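Local coordinates for FixG-related protein (Vibrio parahaemolyticus, PDB 2R39) that is the C-terminal Ig-like domain, of unknown function, of a membrane protein that probably binds 4Fe-4S clusters and takes part in electron transport, at residues N33-K38 against S112-K117; V59-K64 against M79-D84. One frame throughout, in Å; residues are numbered along the deposited sequence.

Contact 1 of 2, residues N33-K38 against S112-K117; sequences NTYTLK and SRFIKK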
ATOM      1  N   ASN A  33       4.735 -10.040  -2.172  1.00 45.30           N
ATOM      2  CA  ASN A  33       4.824  -9.091  -3.293  1.00 45.20           C
ATOM      3  C   ASN A  33       5.370  -7.793  -2.750  1.00 44.81           C
ATOM      4  O   ASN A  33       4.976  -7.389  -1.659  1.00 44.93           O
ATOM      5  CB  ASN A  33       3.441  -8.770  -3.897  1.00 45.10           C
ATOM      6  CG  ASN A  33       2.985  -9.768  -4.952  1.00 45.25           C
ATOM      7  OD1 ASN A  33       2.087  -9.469  -5.744  1.00 43.15           O
ATOM      8  ND2 ASN A  33       3.560 -10.954  -4.945  1.00 46.60           N
ATOM      9  N   THR A  34       6.235  -7.123  -3.506  1.00 44.69           N
ATOM     10  CA  THR A  34       6.782  -5.825  -3.085  1.00 45.32           C
ATOM     11  C   THR A  34       6.192  -4.644  -3.862  1.00 45.25           C
ATOM     12  O   THR A  34       5.843  -4.759  -5.049  1.00 44.69           O
ATOM     13  CB  THR A  34       8.317  -5.765  -3.189  1.00 45.82           C
ATOM     14  OG1 THR A  34       8.715  -6.017  -4.543  1.00 46.36           O
ATOM     15  CG2 THR A  34       8.978  -6.776  -2.252  1.00 46.53           C
ATOM     16  N   TYR A  35       6.107  -3.510  -3.165  1.00 44.93           N
ATOM     17  CA  TYR A  35       5.480  -2.284  -3.646  1.00 44.62           C
ATOM     18  C   TYR A  35       6.262  -1.065  -3.172  1.00 44.68           C
ATOM     19  O   TYR A  35       6.960  -1.125  -2.155  1.00 44.25           O
ATOM     20  CB  TYR A  35       4.053  -2.155  -3.090  1.00 44.27           C
ATOM     21  CG  TYR A  35       3.175  -3.362  -3.329  1.00 44.36           C
ATOM     22  CD1 TYR A  35       2.370  -3.449  -4.459  1.00 41.97           C
ATOM     23  CD2 TYR A  35       3.158  -4.427  -2.420  1.00 45.32           C
ATOM     24  CE1 TYR A  35       1.552  -4.577  -4.682  1.00 45.32           C
ATOM     25  CE2 TYR A  35       2.359  -5.551  -2.638  1.00 44.55           C
ATOM     26  CZ  TYR A  35       1.561  -5.618  -3.766  1.00 44.67           C
ATOM     27  OH  TYR A  35       0.763  -6.721  -3.968  1.00 45.06           O
ATOM     28  N   THR A  36       6.114   0.044  -3.892  1.00 44.31           N
ATOM     29  CA  THR A  36       6.511   1.349  -3.365  1.00 44.37           C
ATOM     30  C   THR A  36       5.330   2.313  -3.422  1.00 44.85           C
ATOM     31  O   THR A  36       4.749   2.546  -4.491  1.00 44.47           O
ATOM     32  CB  THR A  36       7.721   1.919  -4.118  1.00 44.36           C
ATOM     33  OG1 THR A  36       8.785   0.964  -4.070  1.00 42.62           O
ATOM     34  CG2 THR A  36       8.195   3.226  -3.479  1.00 45.07           C
ATOM     35  N   LEU A  37       4.956   2.839  -2.261  1.00 45.44           N
ATOM     36  CA  LEU A  37       3.941   3.886  -2.189  1.00 46.47           C
ATOM     37  C   LEU A  37       4.608   5.262  -2.264  1.00 46.46           C
ATOM     38  O   LEU A  37       5.598   5.497  -1.595  1.00 46.95           O
ATOM     39  CB  LEU A  37       3.119   3.773  -0.895  1.00 46.00           C
ATOM     40  CG  LEU A  37       2.495   2.434  -0.480  1.00 47.54           C
ATOM     41  CD1 LEU A  37       1.544   2.619   0.724  1.00 46.73           C
ATOM     42  CD2 LEU A  37       1.773   1.756  -1.601  1.00 45.42           C
ATOM     43  N   LYS A  38       4.068   6.152  -3.090  1.00 46.41           N
ATOM     44  CA  LYS A  38       4.483   7.557  -3.106  1.00 46.46           C
ATOM     45  C   LYS A  38       3.351   8.399  -2.534  1.00 45.83           C
ATOM     46  O   LYS A  38       2.229   8.357  -3.031  1.00 46.57           O
ATOM     47  CB  LYS A  38       4.804   8.006  -4.534  1.00 46.50           C
ATOM     48  CG  LYS A  38       5.187   9.486  -4.668  1.00 47.49           C
ATOM     49  CD  LYS A  38       5.492   9.877  -6.122  1.00 47.56           C
ATOM     50  CE  LYS A  38       6.807   9.268  -6.609  1.00 50.43           C
ATOM     51  NZ  LYS A  38       7.191   9.672  -8.011  1.00 49.70           N
ATOM     52  N   SER A 112      -4.234  -2.058  -7.190  1.00 43.62           N
ATOM     53  CA  SER A 112      -3.009  -2.742  -7.584  1.00 43.59           C
ATOM     54  C   SER A 112      -3.302  -4.243  -7.645  1.00 43.59           C
ATOM     55  O   SER A 112      -4.456  -4.647  -7.730  1.00 43.70           O
ATOM     56  CB  SER A 112      -1.894  -2.416  -6.572  1.00 43.73           C
ATOM     57  OG  SER A 112      -0.659  -3.004  -6.947  1.00 43.69           O
ATOM     58  N   ARG A 113      -2.270  -5.073  -7.567  1.00 43.21           N
ATOM     59  CA  ARG A 113      -2.478  -6.518  -7.713  1.00 43.86           C
ATOM     60  C   ARG A 113      -1.661  -7.275  -6.690  1.00 43.26           C
ATOM     61  O   ARG A 113      -0.594  -6.818  -6.337  1.00 42.98           O
ATOM     62  CB  ARG A 113      -2.036  -6.969  -9.105  1.00 43.33           C
ATOM     63  CG  ARG A 113      -2.834  -6.369 -10.292  1.00 43.82           C
ATOM     64  CD  ARG A 113      -4.254  -6.927 -10.392  1.00 42.82           C
ATOM     65  NE  ARG A 113      -4.959  -6.378 -11.555  1.00 42.70           N
ATOM     66  CZ  ARG A 113      -5.744  -5.316 -11.528  1.00 43.56           C
ATOM     67  NH1 ARG A 113      -5.920  -4.650 -10.387  1.00 42.83           N
ATOM     68  NH2 ARG A 113      -6.299  -4.892 -12.656  1.00 43.45           N
ATOM     69  N   PHE A 114      -2.170  -8.416  -6.212  1.00 42.68           N
ATOM     70  CA  PHE A 114      -1.328  -9.369  -5.486  1.00 43.44           C
ATOM     71  C   PHE A 114      -1.304 -10.629  -6.330  1.00 43.08           C
ATOM     72  O   PHE A 114      -2.363 -11.179  -6.661  1.00 43.28           O
ATOM     73  CB  PHE A 114      -1.827  -9.702  -4.063  1.00 41.99           C
ATOM     74  CG  PHE A 114      -0.838 -10.563  -3.281  1.00 44.60           C
ATOM     75  CD1 PHE A 114       0.152  -9.974  -2.498  1.00 42.53           C
ATOM     76  CD2 PHE A 114      -0.847 -11.959  -3.399  1.00 43.28           C
ATOM     77  CE1 PHE A 114       1.090 -10.767  -1.810  1.00 42.23           C
ATOM     78  CE2 PHE A 114       0.084 -12.745  -2.714  1.00 43.84           C
ATOM     79  CZ  PHE A 114       1.049 -12.152  -1.938  1.00 40.92           C
ATOM     80  N   ILE A 115      -0.103 -11.076  -6.673  1.00 43.69           N
ATOM     81  CA  ILE A 115       0.070 -12.163  -7.634  1.00 43.87           C
ATOM     82  C   ILE A 115       1.001 -13.231  -7.065  1.00 45.48           C
ATOM     83  O   ILE A 115       2.098 -12.924  -6.577  1.00 45.31           O
ATOM     84  CB  ILE A 115       0.554 -11.625  -9.016  1.00 43.92           C
ATOM     85  CG1 ILE A 115      -0.361 -10.481  -9.492  1.00 41.40           C
ATOM     86  CG2 ILE A 115       0.603 -12.750 -10.094  1.00 41.85           C
ATOM     87  CD1 ILE A 115       0.119  -9.779 -10.767  1.00 43.93           C
ATOM     88  N   LYS A 116       0.525 -14.478  -7.114  1.00 46.81           N
ATOM     89  CA  LYS A 116       1.290 -15.656  -6.707  1.00 48.53           C
ATOM     90  C   LYS A 116       2.154 -16.172  -7.854  1.00 48.77           C
ATOM     91  O   LYS A 116       1.953 -15.805  -9.008  1.00 47.99           O
ATOM     92  CB  LYS A 116       0.333 -16.750  -6.220  1.00 48.25           C
ATOM     93  CG  LYS A 116       1.005 -17.990  -5.579  1.00 49.48           C
ATOM     94  CD  LYS A 116      -0.055 -18.894  -4.940  1.00 51.04           C
ATOM     95  CE  LYS A 116      -1.438 -18.776  -5.639  1.00 56.34           C
ATOM     96  NZ  LYS A 116      -2.524 -19.464  -4.860  1.00 59.45           N
ATOM     97  N   LYS A 117       3.123 -17.024  -7.520  1.00 50.25           N
ATOM     98  CA  LYS A 117       4.046 -17.593  -8.512  1.00 51.29           C
ATOM     99  C   LYS A 117       3.341 -18.415  -9.580  1.00 51.49           C
ATOM    100  O   LYS A 117       3.725 -18.373 -10.756  1.00 52.59           O
ATOM    101  CB  LYS A 117       5.114 -18.447  -7.838  1.00 51.35           C
ATOM    102  CG  LYS A 117       6.264 -18.756  -8.761  1.00 53.06           C
ATOM    103  CD  LYS A 117       7.443 -19.341  -8.026  1.00 54.74           C
ATOM    104  CE  LYS A 117       8.615 -19.503  -8.970  1.00 55.41           C
ATOM    105  NZ  LYS A 117       9.822 -19.978  -8.241  1.00 56.85           N
TER
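Asn33 and Tyr35 both place CG anti to their own carbonyl carbon and beside the backbone N (chi1 -86° and -53°), and this carries their polar ends across to the backbone of 112-115. The Asn33 amide grips Ile115 at two points. Asn33 OD1 accepts Ile115 N at 2.9 Å, and the N-H points almost straight at it. Asn33 ND2 gives a hydrogen to Ile115 O, also at 2.9 Å, and that oxygen lies close to the amide plane. The pair of bonds fixes the rotation of the amide. Arg17 NH2 is a further donor to OD1. The amide also stacks on the Phe114 ring, the two planes 20° apart, with CG of Asn33 over one face near the rim. Tyr35 OH donates to Arg113 O at 2.7 Å, and this oxygen lies in the plane of the tyrosine ring, at its edge. Ser112 OG sits at the same ring's edge, 3.5 Å from Tyr35 CE1. Side chains of one strand thus serve backbone groups of a strand in the other sheet of the Ig-like sandwich. Strand 31-41 runs between 11-17 and 74-83, while 106-115 is an edge strand of its sheet, beside 92-101, whose Phe97 meets Tyr35 edge-to-face.

Contact 2 of 2, residues V59-K64 against M79-D84; sequences VSWYGK and MSLGAD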
ATOM      1  N   VAL A  59      -3.558 -11.859   4.931  1.00 43.77           N
ATOM      2  CA  VAL A  59      -2.421 -11.082   4.478  1.00 43.50           C
ATOM      3  C   VAL A  59      -1.614 -10.570   5.669  1.00 43.44           C
ATOM      4  O   VAL A  59      -2.165 -10.288   6.756  1.00 42.99           O
ATOM      5  CB  VAL A  59      -2.841  -9.918   3.497  1.00 44.07           C
ATOM      6  CG1 VAL A  59      -3.812  -8.948   4.165  1.00 44.28           C
ATOM      7  CG2 VAL A  59      -1.618  -9.166   2.932  1.00 45.13           C
ATOM      8  N   SER A  60      -0.304 -10.534   5.464  1.00 42.64           N
ATOM      9  CA  SER A  60       0.620  -9.842   6.343  1.00 42.78           C
ATOM     10  C   SER A  60       1.077  -8.565   5.660  1.00 43.00           C
ATOM     11  O   SER A  60       1.299  -8.543   4.439  1.00 43.17           O
ATOM     12  CB  SER A  60       1.827 -10.721   6.648  1.00 42.63           C
ATOM     13  OG  SER A  60       1.425 -11.895   7.318  1.00 41.48           O
ATOM     14  N   TRP A  61       1.148  -7.499   6.447  1.00 43.04           N
ATOM     15  CA  TRP A  61       1.659  -6.209   6.010  1.00 42.72           C
ATOM     16  C   TRP A  61       3.074  -6.057   6.562  1.00 42.65           C
ATOM     17  O   TRP A  61       3.341  -6.400   7.724  1.00 42.98           O
ATOM     18  CB  TRP A  61       0.750  -5.091   6.543  1.00 42.45           C
ATOM     19  CG  TRP A  61       1.146  -3.686   6.179  1.00 42.42           C
ATOM     20  CD1 TRP A  61       2.169  -2.937   6.738  1.00 41.67           C
ATOM     21  CD2 TRP A  61       0.498  -2.831   5.227  1.00 41.04           C
ATOM     22  NE1 TRP A  61       2.197  -1.684   6.163  1.00 41.00           N
ATOM     23  CE2 TRP A  61       1.185  -1.593   5.236  1.00 42.21           C
ATOM     24  CE3 TRP A  61      -0.591  -2.997   4.347  1.00 42.15           C
ATOM     25  CZ2 TRP A  61       0.820  -0.525   4.395  1.00 42.98           C
ATOM     26  CZ3 TRP A  61      -0.960  -1.933   3.522  1.00 40.76           C
ATOM     27  CH2 TRP A  61      -0.255  -0.715   3.551  1.00 42.64           C
ATOM     28  N   TYR A  62       3.975  -5.553   5.724  1.00 42.21           N
ATOM     29  CA  TYR A  62       5.353  -5.300   6.114  1.00 42.36           C
ATOM     30  C   TYR A  62       5.811  -3.922   5.642  1.00 42.98           C
ATOM     31  O   TYR A  62       6.208  -3.751   4.489  1.00 42.94           O
ATOM     32  CB  TYR A  62       6.283  -6.377   5.573  1.00 42.77           C
ATOM     33  CG  TYR A  62       5.928  -7.789   5.987  1.00 43.19           C
ATOM     34  CD1 TYR A  62       6.327  -8.291   7.223  1.00 44.20           C
ATOM     35  CD2 TYR A  62       5.236  -8.638   5.114  1.00 44.51           C
ATOM     36  CE1 TYR A  62       6.021  -9.602   7.606  1.00 44.93           C
ATOM     37  CE2 TYR A  62       4.921  -9.950   5.485  1.00 44.51           C
ATOM     38  CZ  TYR A  62       5.314 -10.420   6.738  1.00 43.76           C
ATOM     39  OH  TYR A  62       5.015 -11.716   7.123  1.00 42.88           O
ATOM     40  N   GLY A  63       5.721  -2.930   6.524  1.00 42.86           N
ATOM     41  CA  GLY A  63       6.224  -1.583   6.220  1.00 43.16           C
ATOM     42  C   GLY A  63       5.402  -0.501   6.887  1.00 43.39           C
ATOM     43  O   GLY A  63       4.553  -0.806   7.729  1.00 42.80           O
ATOM     44  N   LYS A  64       5.637   0.755   6.507  1.00 43.65           N
ATOM     45  CA  LYS A  64       4.904   1.892   7.085  1.00 44.47           C
ATOM     46  C   LYS A  64       3.396   1.739   7.025  1.00 44.52           C
ATOM     47  O   LYS A  64       2.825   1.381   5.989  1.00 44.72           O
ATOM     48  CB  LYS A  64       5.293   3.229   6.447  1.00 44.47           C
ATOM     49  CG  LYS A  64       6.582   3.811   6.922  1.00 46.57           C
ATOM     50  CD  LYS A  64       6.568   4.287   8.385  1.00 47.65           C
ATOM     51  CE  LYS A  64       7.896   4.936   8.694  1.00 48.19           C
ATOM     52  NZ  LYS A  64       8.363   4.828  10.112  1.00 48.55           N
HETATM   53  N   MSE A  79       7.651  -1.326   0.618  1.00 46.21           N
HETATM   54  CA  MSE A  79       6.955  -2.228   1.528  1.00 48.00           C
HETATM   55  C   MSE A  79       6.702  -3.559   0.843  1.00 46.90           C
HETATM   56  O   MSE A  79       6.947  -3.711  -0.355  1.00 46.86           O
HETATM   57  CB  MSE A  79       5.609  -1.621   1.926  1.00 47.45           C
HETATM   58  CG  MSE A  79       4.664  -1.426   0.726  1.00 47.82           C
HETATM   59 SE   MSE A  79       2.888  -1.025   1.324  1.00 55.57          SE
HETATM   60  CE  MSE A  79       2.462  -2.721   2.207  1.00 47.92           C
ATOM     61  N   SER A  80       6.202  -4.523   1.607  1.00 46.04           N
ATOM     62  CA  SER A  80       5.725  -5.762   1.018  1.00 45.21           C
ATOM     63  C   SER A  80       4.453  -6.291   1.705  1.00 44.18           C
ATOM     64  O   SER A  80       4.101  -5.872   2.836  1.00 42.19           O
ATOM     65  CB  SER A  80       6.848  -6.801   0.967  1.00 45.62           C
ATOM     66  OG  SER A  80       7.077  -7.381   2.223  1.00 47.94           O
ATOM     67  N   LEU A  81       3.757  -7.170   0.983  1.00 42.78           N
ATOM     68  CA  LEU A  81       2.592  -7.903   1.481  1.00 42.68           C
ATOM     69  C   LEU A  81       2.910  -9.384   1.420  1.00 42.79           C
ATOM     70  O   LEU A  81       3.516  -9.841   0.443  1.00 41.65           O
ATOM     71  CB  LEU A  81       1.351  -7.616   0.606  1.00 42.39           C
ATOM     72  CG  LEU A  81       0.763  -6.186   0.612  1.00 42.86           C
ATOM     73  CD1 LEU A  81      -0.465  -6.113  -0.317  1.00 40.24           C
ATOM     74  CD2 LEU A  81       0.403  -5.733   2.021  1.00 40.81           C
ATOM     75  N   GLY A  82       2.517 -10.126   2.456  1.00 42.77           N
ATOM     76  CA  GLY A  82       2.651 -11.587   2.476  1.00 43.41           C
ATOM     77  C   GLY A  82       1.272 -12.218   2.584  1.00 44.37           C
ATOM     78  O   GLY A  82       0.407 -11.703   3.292  1.00 45.34           O
ATOM     79  N   ALA A  83       1.036 -13.312   1.873  1.00 43.95           N
ATOM     80  CA  ALA A  83      -0.239 -14.000   1.997  1.00 44.06           C
ATOM     81  C   ALA A  83      -0.012 -15.489   2.038  1.00 43.85           C
ATOM     82  O   ALA A  83       0.873 -15.992   1.365  1.00 43.66           O
ATOM     83  CB  ALA A  83      -1.168 -13.636   0.811  1.00 44.06           C
ATOM     84  N   ASP A  84      -0.824 -16.195   2.813  1.00 44.12           N
ATOM     85  CA  ASP A  84      -0.812 -17.666   2.812  1.00 44.34           C
ATOM     86  C   ASP A  84      -1.443 -18.099   1.497  1.00 45.00           C
ATOM     87  O   ASP A  84      -2.615 -17.781   1.265  1.00 45.01           O
ATOM     88  CB  ASP A  84      -1.642 -18.165   3.999  1.00 44.66           C
ATOM     89  CG  ASP A  84      -1.766 -19.678   4.067  1.00 44.89           C
ATOM     90  OD1 ASP A  84      -1.353 -20.402   3.133  1.00 43.55           O
ATOM     91  OD2 ASP A  84      -2.303 -20.141   5.092  1.00 45.74           O
TER
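The selenomethionine at Met79 lays its methyl squarely over the indole of Trp61. Met79 CE stands 3.3 Å from the centroid of the six-membered ring and 7° off its normal, a CH-pi contact. Met79 SE lies obliquely to the same ring at 4.2 Å from that centroid, a Met-aromatic contact. The bend at the last torsion of Met79 (chi3 -65°) turns CE onto the ring. Leu81 CD2 approaches Trp61 CE3 at 3.7 Å, neither over the face nor at the edge. In the ring plane, NE1 of Trp61 donates to Gly63 O and weakly to Lys64 O. Strands 60-62 and 79-83 form an antiparallel pair at the margin of one sheet of the Ig-like domain. Trp61 and Leu81 are a non-hydrogen-bonded pair on one face. Ser60 with Gly82 and Tyr62 with Ser80 are hydrogen-bonded pairs, and Ser60 N reaches Gly82 O at 2.6 Å. The side chains of Ser60, Tyr62 and Ser80 lie on the other face. There the Tyr62 ring turns its edge to the backbone of Gly82, with Tyr62 CE2 3.9 Å from Gly82 N. Glu30 accepts from both Tyr62 OH and Ser60 OG, while Trp61 faces inward onto Leu51 and Val53 of strand 47-54.

The centres of the two contacts lie about 9 Å apart within one Ig-like domain. Strands 31-41 and 74-83 are neighbours in one sheet, so the contacts meet directly. Tyr35 O with Met79 N and Asn33 N with Leu81 O are probable hydrogen bonds, each 2.9 Å long. Phe114 also packs against Leu81 O. Along the chain, 59-64 and 79-84 are nested between 33-38 and 112-117. Contact 2 adds an outermost strand, 60-62, to this sheet. Contact 1 instead crosses to the sheet that ends in 106-115. Together they tie the last strand of the domain, through two adjacent strands, to strand 60-62 at one margin of the facing sheet.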